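Local coordinates for protein CG8862 (Drosophila melanogaster, PDB 3ISM) that probably cleaves DNA and RNA without sequence specificity as the mitochondrial, magnesium-dependent endonuclease G of the fly, at residues B[100-105]-B[123-128]. Sequence-based numbering, arbitrary orientation.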
ATOM      1  N   GLY B 100      -4.992  14.749  11.355  1.00 28.22           N
ATOM      2  CA  GLY B 100      -4.165  14.333  12.503  1.00 28.07           C
ATOM      3  C   GLY B 100      -2.678  14.457  12.234  1.00 28.88           C
ATOM      4  O   GLY B 100      -2.148  13.801  11.310  1.00 28.33           O
ATOM      5  N   HIS B 101      -2.007  15.308  13.024  1.00 28.39           N
ATOM      6  CA  HIS B 101      -0.561  15.490  12.911  1.00 28.36           C
ATOM      7  C   HIS B 101       0.158  14.151  13.096  1.00 28.40           C
ATOM      8  O   HIS B 101      -0.113  13.429  14.070  1.00 27.90           O
ATOM      9  CB  HIS B 101      -0.037  16.394  14.022  1.00 28.21           C
ATOM     10  CG  HIS B 101      -0.346  17.844  13.856  1.00 28.74           C
ATOM     11  ND1 HIS B 101      -1.556  18.401  14.225  1.00 29.68           N
ATOM     12  CD2 HIS B 101       0.432  18.872  13.440  1.00 28.06           C
ATOM     13  CE1 HIS B 101      -1.520  19.703  14.001  1.00 27.20           C
ATOM     14  NE2 HIS B 101      -0.324  20.015  13.529  1.00 26.73           N
ATOM     15  N   MET B 102       1.090  13.844  12.196  1.00 27.75           N
ATOM     16  CA  MET B 102       2.084  12.812  12.484  1.00 27.94           C
ATOM     17  C   MET B 102       3.205  13.379  13.377  1.00 27.52           C
ATOM     18  O   MET B 102       3.441  12.872  14.465  1.00 27.34           O
ATOM     19  CB  MET B 102       2.619  12.161  11.194  1.00 28.12           C
ATOM     20  CG  MET B 102       1.563  11.435  10.350  1.00 26.95           C
ATOM     21  SD  MET B 102       0.766  10.001  11.138  1.00 28.67           S
ATOM     22  CE  MET B 102      -0.691  10.790  11.883  1.00 27.73           C
ATOM     23  N   ALA B 103       3.890  14.423  12.920  1.00 27.82           N
ATOM     24  CA  ALA B 103       4.788  15.190  13.770  1.00 27.79           C
ATOM     25  C   ALA B 103       3.929  16.235  14.480  1.00 28.47           C
ATOM     26  O   ALA B 103       3.447  17.181  13.836  1.00 28.46           O
ATOM     27  CB  ALA B 103       5.872  15.886  12.935  1.00 28.43           C
ATOM     28  N   ALA B 104       3.721  16.050  15.785  1.00 28.23           N
ATOM     29  CA  ALA B 104       2.831  16.913  16.578  1.00 28.55           C
ATOM     30  C   ALA B 104       3.369  18.332  16.726  1.00 28.75           C
ATOM     31  O   ALA B 104       4.579  18.550  16.843  1.00 28.84           O
ATOM     32  CB  ALA B 104       2.572  16.303  17.963  1.00 28.72           C
ATOM     33  N   ALA B 105       2.455  19.295  16.714  1.00 28.53           N
ATOM     34  CA  ALA B 105       2.813  20.706  16.802  1.00 28.61           C
ATOM     35  C   ALA B 105       3.551  21.033  18.110  1.00 28.76           C
ATOM     36  O   ALA B 105       4.435  21.903  18.142  1.00 28.48           O
ATOM     37  CB  ALA B 105       1.568  21.546  16.665  1.00 28.45           C
ATOM     38  N   ASN B 123       1.729  16.474   6.375  1.00 29.71           N
ATOM     39  CA  ASN B 123       2.068  15.925   7.692  1.00 29.82           C
ATOM     40  C   ASN B 123       0.829  15.303   8.354  1.00 29.86           C
ATOM     41  O   ASN B 123       0.893  14.833   9.485  1.00 29.75           O
ATOM     42  CB  ASN B 123       2.731  16.998   8.583  1.00 29.27           C
ATOM     43  CG  ASN B 123       3.145  16.463   9.986  1.00 30.15           C
ATOM     44  OD1 ASN B 123       3.769  15.403  10.115  1.00 29.05           O
ATOM     45  ND2 ASN B 123       2.794  17.218  11.033  1.00 27.57           N
ATOM     46  N   MET B 124      -0.291  15.280   7.626  1.00 29.77           N
ATOM     47  CA  MET B 124      -1.571  14.840   8.191  1.00 28.96           C
ATOM     48  C   MET B 124      -2.017  13.486   7.692  1.00 29.17           C
ATOM     49  O   MET B 124      -1.735  13.105   6.553  1.00 29.28           O
ATOM     50  CB  MET B 124      -2.687  15.851   7.880  1.00 29.09           C
ATOM     51  CG  MET B 124      -2.398  17.258   8.336  1.00 28.59           C
ATOM     52  SD  MET B 124      -2.321  17.354  10.122  1.00 27.70           S
ATOM     53  CE  MET B 124      -1.215  18.732  10.288  1.00 29.17           C
ATOM     54  N   ALA B 125      -2.734  12.768   8.554  1.00 28.83           N
ATOM     55  CA  ALA B 125      -3.502  11.591   8.152  1.00 28.58           C
ATOM     56  C   ALA B 125      -4.849  11.613   8.856  1.00 28.61           C
ATOM     57  O   ALA B 125      -4.964  12.158   9.966  1.00 28.21           O
ATOM     58  CB  ALA B 125      -2.755  10.277   8.453  1.00 28.29           C
ATOM     59  N   PRO B 126      -5.886  11.066   8.196  1.00 28.23           N
ATOM     60  CA  PRO B 126      -7.205  11.011   8.815  1.00 28.63           C
ATOM     61  C   PRO B 126      -7.169  10.190  10.088  1.00 28.36           C
ATOM     62  O   PRO B 126      -6.784   9.020  10.076  1.00 28.27           O
ATOM     63  CB  PRO B 126      -8.086  10.346   7.739  1.00 27.59           C
ATOM     64  CG  PRO B 126      -7.387  10.665   6.463  1.00 28.84           C
ATOM     65  CD  PRO B 126      -5.913  10.564   6.816  1.00 28.33           C
ATOM     66  N   GLN B 127      -7.545  10.834  11.182  1.00 28.56           N
ATOM     67  CA  GLN B 127      -7.647  10.173  12.470  1.00 28.74           C
ATOM     68  C   GLN B 127      -9.018  10.438  13.060  1.00 28.99           C
ATOM     69  O   GLN B 127      -9.550  11.548  12.918  1.00 29.00           O
ATOM     70  CB  GLN B 127      -6.576  10.696  13.422  1.00 28.83           C
ATOM     71  CG  GLN B 127      -5.151  10.438  12.939  1.00 29.25           C
ATOM     72  CD  GLN B 127      -4.119  10.810  13.977  1.00 29.13           C
ATOM     73  OE1 GLN B 127      -4.216  11.852  14.612  1.00 29.66           O
ATOM     74  NE2 GLN B 127      -3.126   9.944  14.163  1.00 31.40           N
ATOM     75  N   VAL B 128      -9.582   9.418  13.708  1.00 28.64           N
ATOM     76  CA  VAL B 128     -10.731   9.598  14.609  1.00 28.72           C
ATOM     77  C   VAL B 128     -10.415  10.717  15.604  1.00 28.38           C
ATOM     78  O   VAL B 128      -9.310  10.777  16.153  1.00 28.53           O
ATOM     79  CB  VAL B 128     -11.044   8.267  15.349  1.00 28.97           C
ATOM     80  CG1 VAL B 128     -12.093   8.445  16.436  1.00 28.37           C
ATOM     81  CG2 VAL B 128     -11.484   7.197  14.336  1.00 29.52           C
TER
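N123 grips A103 by both ends of its carboxamide: the A103 amide gives a nearly straight bond (172°) to a lone pair of OD1, N to OD1 3.0 Å, while ND2 donates to A103 O at 2.9 Å, that oxygen lying close to the amide plane. With CG anti to the backbone N (chi1 -179°), the group runs beside the 100-105 chain just where strand pairing has ended. The N123 carbonyl meanwhile accepts from M102 N, 2.9 Å from N to O, nearly in line with the C=O bond. Replacing N123 by an alanine is likely to strip A103 N and A103 O of their mates, leave T118 O without this donor, and let the segment after H101 shift. Strand pairing itself is short and antiparallel, G100 and A125 exchanging two backbone bonds. At the neighbouring non-hydrogen-bonded pair, M124 folds over the imidazole of H101, its CE 3.6 Å from the ring centroid and 12° off the normal. On the face that carries A125, M102 CE, past the strand end, touches A125 CB more loosely at 4.0 Å. Contact between the segments ends at A104, which stays buried against E141 and R145 of helix 136-146; partly exposed V128 marks the more open end. H101 is the predicted proton acceptor, and this two-stranded pair, consistent with the beta-beta-alpha-metal motif of His-Me finger nucleases, carries it near the magnesium site. Because ND2 also bonds T118 O, rotation of the buried amide is probably restricted, and with it the backbone just after the histidine.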